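Local coordinates for beta-lactamase domain protein (Burkholderia ambifaria, PDB 5I0P) that binds two zinc ions in a metallo-beta-lactamase-type domain and is probably a metal-dependent hydrolase whose substrate is not established, at residues A[100-105]-A[131-136]; A[110-115]-A[185-190]. One frame throughout, in Å; residues are numbered along the deposited sequence.

Contact 1: A[100-105]-A[131-136]; sequences VTHCHP and LGEYMF. With ZN (zinc ion), chain E.
Glu-133 OE1 comes up obliquely to the His-102 side chain, touching CB at 3.2 Å rather than the ring itself, while the edge of that ring carries Thr-101 CB and His-104 ND1 in plane. Oblique too is the approach of Cys-103 SG to the Phe-136 ring, a sulfur-aromatic contact that reaches CD2 at 3.5 Å. The imidazole of His-102 uses both nitrogens: His-102 NE2 binds zinc at 2.4 Å, and His-102 ND1 donates to Thr-101 OG1 (2.9 Å), the two bonds together fixing the ring's rotation. His-104 binds the same ion through ND1 at 2.1 Å. This is the HxHxDH loop of the metallo-beta-lactamase fold, following strand 95-99; His-213 and Asp-232 complete the site, and Asp-232 bridges to the second zinc ion. Behind the ligands, helix 131-141 supplies an acceptor for the loop backbone. Glu-133 bends at its second torsion (chi2 -71°), bringing OE1 to Cys-103 N at 2.7 Å; the N-H comes from above the carboxylate plane, 40° out of it. A glutamate suits this buried place because its other oxygen, OE2, accepts from Ser-214 OG and Glu-216 N, tying the zinc loop to the segment just after His-213.

Contact 2: A[110-115]-A[185-190]; sequences LANWLC and VPPRYR
Pro-186 and Asn-112 bury the most surface here, the proline ring resting on the first turn of helix 111-115 in the metallo-beta-lactamase fold. This short helix follows the zinc-binding loop and helix 105-108; the segment 185-190 leads from helix 178-181 into strand 190-192, an outermost strand of the seven-stranded sheet. The CA atoms of the two segments come nearest at these same residues, Asn-112 and Pro-186, 4.8 Å apart.

Pro-186 presents CG to the helix backbone, 3.7 Å from Asn-112 N, and the same carbon lies 4.2 Å from both Ala-111 CB and Cys-115 SG. A compact, rigid ring suits a seat made of main-chain atoms and small side chains: the methyl of Ala-111 and the thiol of Cys-115, one turn later, let it approach the helix closely. Leu-127 of strand 126-130, next to the edge strand, touches both Pro-186 and Cys-115, so the ring is packed against the sheet as well as the helix.

Asn-112 lies alongside the proline. Its CG is anti to the backbone N (chi1 -168°), which carries the amide toward the 185-187 backbone. The amide nitrogen ND2 makes a weak hydrogen bond to Glu-116 OE1, so the polar group keeps a partner near its own helix while the aliphatic part packs: Asn-112 CB meets Pro-186 CD at 3.9 Å. Asparagine serves both needs, being short enough to lie against the loop and polar enough for a partly exposed border. Val-185 has its side chain turned to helix 131-141, leaving its main chain to face the asparagine. The tertiary amide nitrogen of Pro-186 has no hydrogen to offer, so Asn-112 OD1 only packs near that nitrogen, and its closest approach is to Pro-186 CA, 3.3 Å.

The centres of contact 1 and contact 2 are 11 Å apart, and their segments alternate along the chain: 100-105, 110-115, 131-136, then 185-190. Both belong to the metallo-beta-lactamase domain and both pack against strand 126-130. They also touch directly. Tyr-134, on the helix of contact 1, probably hydrogen-bonds through OH to Pro-186 O of contact 2 at 2.7 Å, and its ring stacks on that of Tyr-189. Contact 1 lies deep, at the zinc site; contact 2 is farther out, with Ala-111 about 14 Å from a zinc ion by side chain. Helix 131-141 thus connects the metal-binding loop with the segment that leads into edge strand 190-192.

Contact 1: A[100-105]-A[131-136]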
loop_
_atom_site.group_PDB
_atom_site.type_symbol
_atom_site.label_atom_id
_atom_site.label_comp_id
_atom_site.label_asym_id
_atom_site.label_seq_id
_atom_site.Cartn_x
_atom_site.Cartn_y
_atom_site.Cartn_z
ATOM N N VAL A 100 1.633 10.703 2.613
ATOM C CA VAL A 100 1.778 9.523 1.759
ATOM C C VAL A 100 1.861 8.247 2.603
ATOM O O VAL A 100 2.677 8.154 3.527
ATOM C CB VAL A 100 3.001 9.651 0.834
ATOM C CG1 VAL A 100 3.289 8.311 0.141
ATOM C CG2 VAL A 100 2.739 10.758 -0.175
ATOM N N THR A 101 1.035 7.254 2.264
ATOM C CA THR A 101 0.991 6.034 3.062
ATOM C C THR A 101 2.268 5.200 2.924
ATOM O O THR A 101 2.726 4.581 3.896
ATOM C CB THR A 101 -0.247 5.200 2.673
ATOM O OG1 THR A 101 -0.242 4.905 1.269
ATOM C CG2 THR A 101 -1.521 5.905 3.028
ATOM N N HIS A 102 2.829 5.135 1.725
ATOM C CA HIS A 102 3.966 4.274 1.483
ATOM C C HIS A 102 4.468 4.586 0.080
ATOM O O HIS A 102 3.818 5.319 -0.672
ATOM C CB HIS A 102 3.621 2.788 1.681
ATOM C CG HIS A 102 2.677 2.196 0.668
ATOM N ND1 HIS A 102 1.347 2.555 0.564
ATOM C CD2 HIS A 102 2.873 1.226 -0.258
ATOM C CE1 HIS A 102 0.768 1.839 -0.379
ATOM N NE2 HIS A 102 1.675 1.028 -0.893
ATOM N N CYS A 103 5.644 4.040 -0.264
ATOM C CA CYS A 103 6.407 4.578 -1.387
ATOM C C CYS A 103 6.071 3.954 -2.737
ATOM O O CYS A 103 6.729 4.294 -3.735
ATOM C CB CYS A 103 7.916 4.426 -1.133
ATOM S SG CYS A 103 8.506 2.710 -1.168
ATOM N N HIS A 104 5.095 3.048 -2.810
ATOM C CA HIS A 104 4.769 2.475 -4.117
ATOM C C HIS A 104 4.296 3.572 -5.068
ATOM O O HIS A 104 3.649 4.554 -4.653
ATOM C CB HIS A 104 3.732 1.359 -3.998
ATOM C CG HIS A 104 4.287 0.132 -3.343
ATOM N ND1 HIS A 104 3.507 -0.800 -2.699
ATOM C CD2 HIS A 104 5.565 -0.281 -3.183
ATOM C CE1 HIS A 104 4.276 -1.742 -2.185
ATOM N NE2 HIS A 104 5.529 -1.452 -2.466
ATOM N N PRO A 105 4.629 3.432 -6.351
ATOM C CA PRO A 105 4.511 4.565 -7.289
ATOM C C PRO A 105 3.094 5.144 -7.404
ATOM O O PRO A 105 2.941 6.360 -7.626
ATOM C CB PRO A 105 4.965 3.954 -8.619
ATOM C CG PRO A 105 5.673 2.742 -8.253
ATOM C CD PRO A 105 5.089 2.208 -7.012
ATOM N N LEU A 131 9.787 7.337 7.677
ATOM C CA LEU A 131 11.198 7.317 7.304
ATOM C C LEU A 131 11.520 6.150 6.370
ATOM O O LEU A 131 12.272 6.316 5.402
ATOM C CB LEU A 131 12.062 7.250 8.557
ATOM C CG LEU A 131 13.580 7.337 8.336
ATOM C CD1 LEU A 131 14.256 8.074 9.506
ATOM C CD2 LEU A 131 14.255 5.963 8.127
ATOM N N GLY A 132 11.034 4.939 6.689
ATOM C CA GLY A 132 11.357 3.803 5.843
ATOM C C GLY A 132 10.836 3.982 4.426
ATOM O O GLY A 132 11.555 3.752 3.455
ATOM N N GLU A 133 9.605 4.462 4.291
ATOM C CA GLU A 133 9.035 4.633 2.960
ATOM C C GLU A 133 9.732 5.747 2.204
ATOM O O GLU A 133 10.109 5.572 1.042
ATOM C CB GLU A 133 7.528 4.915 3.061
ATOM C CG GLU A 133 6.756 3.814 3.774
ATOM C CD GLU A 133 6.649 2.544 2.932
ATOM O OE1 GLU A 133 6.854 2.636 1.695
ATOM O OE2 GLU A 133 6.341 1.463 3.497
ATOM N N TYR A 134 9.958 6.887 2.865
ATOM C CA TYR A 134 10.601 7.998 2.185
ATOM C C TYR A 134 12.001 7.618 1.731
ATOM O O TYR A 134 12.349 7.784 0.560
ATOM C CB TYR A 134 10.637 9.218 3.100
ATOM C CG TYR A 134 11.360 10.386 2.463
ATOM C CD1 TYR A 134 10.774 11.138 1.469
ATOM C CD2 TYR A 134 12.643 10.695 2.826
ATOM C CE1 TYR A 134 11.467 12.202 0.876
ATOM C CE2 TYR A 134 13.343 11.722 2.237
ATOM C CZ TYR A 134 12.758 12.487 1.268
ATOM O OH TYR A 134 13.478 13.540 0.699
ATOM N N MET A 135 12.801 7.060 2.638
ATOM C CA MET A 135 14.162 6.628 2.318
ATOM C C MET A 135 14.168 5.598 1.184
ATOM O O MET A 135 14.879 5.758 0.186
ATOM C CB MET A 135 14.784 6.023 3.575
ATOM C CG MET A 135 16.088 6.616 4.011
ATOM S SD MET A 135 15.937 8.333 4.394
ATOM C CE MET A 135 16.366 8.286 6.135
ATOM N N PHE A 136 13.348 4.545 1.302
ATOM C CA PHE A 136 13.268 3.552 0.236
ATOM C C PHE A 136 12.821 4.182 -1.076
ATOM O O PHE A 136 13.372 3.868 -2.142
ATOM C CB PHE A 136 12.308 2.421 0.603
ATOM C CG PHE A 136 12.449 1.234 -0.280
ATOM C CD1 PHE A 136 13.694 0.774 -0.626
ATOM C CD2 PHE A 136 11.337 0.603 -0.811
ATOM C CE1 PHE A 136 13.834 -0.318 -1.469
ATOM C CE2 PHE A 136 11.464 -0.493 -1.661
ATOM C CZ PHE A 136 12.717 -0.952 -1.993
HETATM ZN ZN ZN E . 1.438 -0.731 -2.533
#

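Contact 2: A[110-115]-A[185-190]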
loop_
_atom_site.group_PDB
_atom_site.type_symbol
_atom_site.label_atom_id
_atom_site.label_comp_id
_atom_site.label_asym_id
_atom_site.label_seq_id
_atom_site.Cartn_x
_atom_site.Cartn_y
_atom_site.Cartn_z
ATOM N N LEU A 110 3.245 11.417 -7.652
ATOM C CA LEU A 110 2.979 12.841 -7.857
ATOM C C LEU A 110 3.206 13.671 -6.599
ATOM O O LEU A 110 2.718 14.810 -6.517
ATOM C CB LEU A 110 1.560 13.066 -8.372
ATOM C CG LEU A 110 1.453 12.788 -9.847
ATOM C CD1 LEU A 110 0.030 13.017 -10.293
ATOM C CD2 LEU A 110 2.401 13.694 -10.560
ATOM N N ALA A 111 3.905 13.113 -5.614
ATOM C CA ALA A 111 4.109 13.820 -4.361
ATOM C C ALA A 111 4.880 15.122 -4.579
ATOM O O ALA A 111 4.457 16.195 -4.107
ATOM C CB ALA A 111 4.812 12.902 -3.366
ATOM N N ASN A 112 5.988 15.073 -5.331
ATOM C CA ASN A 112 6.736 16.308 -5.548
ATOM C C ASN A 112 5.911 17.327 -6.320
ATOM O O ASN A 112 5.841 18.499 -5.938
ATOM C CB ASN A 112 8.042 16.053 -6.275
ATOM C CG ASN A 112 8.934 17.275 -6.231
ATOM O OD1 ASN A 112 9.518 17.584 -5.188
ATOM N ND2 ASN A 112 9.019 17.992 -7.326
ATOM N N TRP A 113 5.255 16.889 -7.396
ATOM C CA TRP A 113 4.378 17.763 -8.180
ATOM C C TRP A 113 3.288 18.392 -7.322
ATOM O O TRP A 113 3.026 19.598 -7.416
ATOM C CB TRP A 113 3.741 16.950 -9.297
ATOM C CG TRP A 113 2.907 17.719 -10.250
ATOM C CD1 TRP A 113 3.349 18.489 -11.279
ATOM C CD2 TRP A 113 1.473 17.743 -10.318
ATOM N NE1 TRP A 113 2.287 18.993 -11.971
ATOM C CE2 TRP A 113 1.125 18.540 -11.406
ATOM C CE3 TRP A 113 0.456 17.162 -9.564
ATOM C CZ2 TRP A 113 -0.204 18.806 -11.743
ATOM C CZ3 TRP A 113 -0.882 17.421 -9.924
ATOM C CH2 TRP A 113 -1.183 18.224 -10.994
ATOM N N LEU A 114 2.639 17.581 -6.476
ATOM C CA LEU A 114 1.627 18.110 -5.570
ATOM C C LEU A 114 2.224 19.087 -4.579
ATOM O O LEU A 114 1.723 20.203 -4.415
ATOM C CB LEU A 114 0.942 16.973 -4.809
ATOM C CG LEU A 114 -0.031 16.155 -5.653
ATOM C CD1 LEU A 114 -0.624 15.045 -4.820
ATOM C CD2 LEU A 114 -1.102 17.010 -6.249
ATOM N N CYS A 115 3.332 18.694 -3.939
ATOM C CA CYS A 115 3.945 19.530 -2.922
ATOM C C CYS A 115 4.261 20.900 -3.459
ATOM O O CYS A 115 4.161 21.896 -2.729
ATOM C CB CYS A 115 5.232 18.892 -2.430
ATOM S SG CYS A 115 4.928 17.646 -1.271
ATOM N N VAL A 185 11.272 13.389 -6.513
ATOM C CA VAL A 185 10.867 13.103 -5.139
ATOM C C VAL A 185 11.071 14.377 -4.327
ATOM O O VAL A 185 12.026 15.119 -4.586
ATOM C CB VAL A 185 11.658 11.911 -4.573
ATOM C CG1 VAL A 185 11.244 11.619 -3.185
ATOM C CG2 VAL A 185 11.397 10.678 -5.383
ATOM N N PRO A 186 10.184 14.717 -3.399
ATOM C CA PRO A 186 10.432 15.881 -2.557
ATOM C C PRO A 186 11.723 15.692 -1.781
ATOM O O PRO A 186 11.944 14.616 -1.197
ATOM C CB PRO A 186 9.218 15.913 -1.621
ATOM C CG PRO A 186 8.181 15.120 -2.319
ATOM C CD PRO A 186 8.922 14.049 -3.041
ATOM N N PRO A 187 12.596 16.707 -1.779
ATOM C CA PRO A 187 13.898 16.606 -1.111
ATOM C C PRO A 187 13.851 16.778 0.393
ATOM O O PRO A 187 14.910 16.775 1.017
ATOM C CB PRO A 187 14.687 17.741 -1.746
ATOM C CG PRO A 187 13.654 18.757 -2.078
ATOM C CD PRO A 187 12.384 18.032 -2.385
ATOM N N ARG A 188 12.677 16.992 0.979
ATOM C CA ARG A 188 12.513 17.130 2.420
ATOM C C ARG A 188 11.234 16.431 2.815
ATOM O O ARG A 188 10.328 16.273 2.002
ATOM C CB ARG A 188 12.383 18.601 2.853
ATOM C CG ARG A 188 13.547 19.434 2.570
ATOM C CD ARG A 188 13.198 20.888 2.710
ATOM N NE ARG A 188 14.436 21.641 2.642
ATOM C CZ ARG A 188 15.067 21.948 1.518
ATOM N NH1 ARG A 188 14.561 21.575 0.352
ATOM N NH2 ARG A 188 16.209 22.625 1.569
ATOM N N TYR A 189 11.118 16.105 4.091
ATOM C CA TYR A 189 9.877 15.506 4.538
ATOM C C TYR A 189 9.726 15.741 6.027
ATOM O O TYR A 189 10.684 16.067 6.715
ATOM C CB TYR A 189 9.835 14.008 4.190
ATOM C CG TYR A 189 10.575 13.122 5.148
ATOM C CD1 TYR A 189 11.930 13.286 5.352
ATOM C CD2 TYR A 189 9.929 12.088 5.814
ATOM C CE1 TYR A 189 12.619 12.459 6.208
ATOM C CE2 TYR A 189 10.598 11.264 6.674
ATOM C CZ TYR A 189 11.949 11.459 6.866
ATOM O OH TYR A 189 12.642 10.674 7.720
ATOM N N ARG A 190 8.481 15.646 6.485
ATOM C CA ARG A 190 8.138 15.605 7.900
ATOM C C ARG A 190 7.820 14.158 8.253
ATOM O O ARG A 190 6.910 13.556 7.656
ATOM C CB ARG A 190 6.946 16.518 8.181
ATOM C CG ARG A 190 6.532 16.606 9.635
ATOM C CD ARG A 190 6.679 18.031 10.108
ATOM N NE ARG A 190 6.068 18.268 11.413
ATOM C CZ ARG A 190 5.517 19.424 11.744
ATOM N NH1 ARG A 190 5.507 20.410 10.863
ATOM N NH2 ARG A 190 4.959 19.579 12.930
#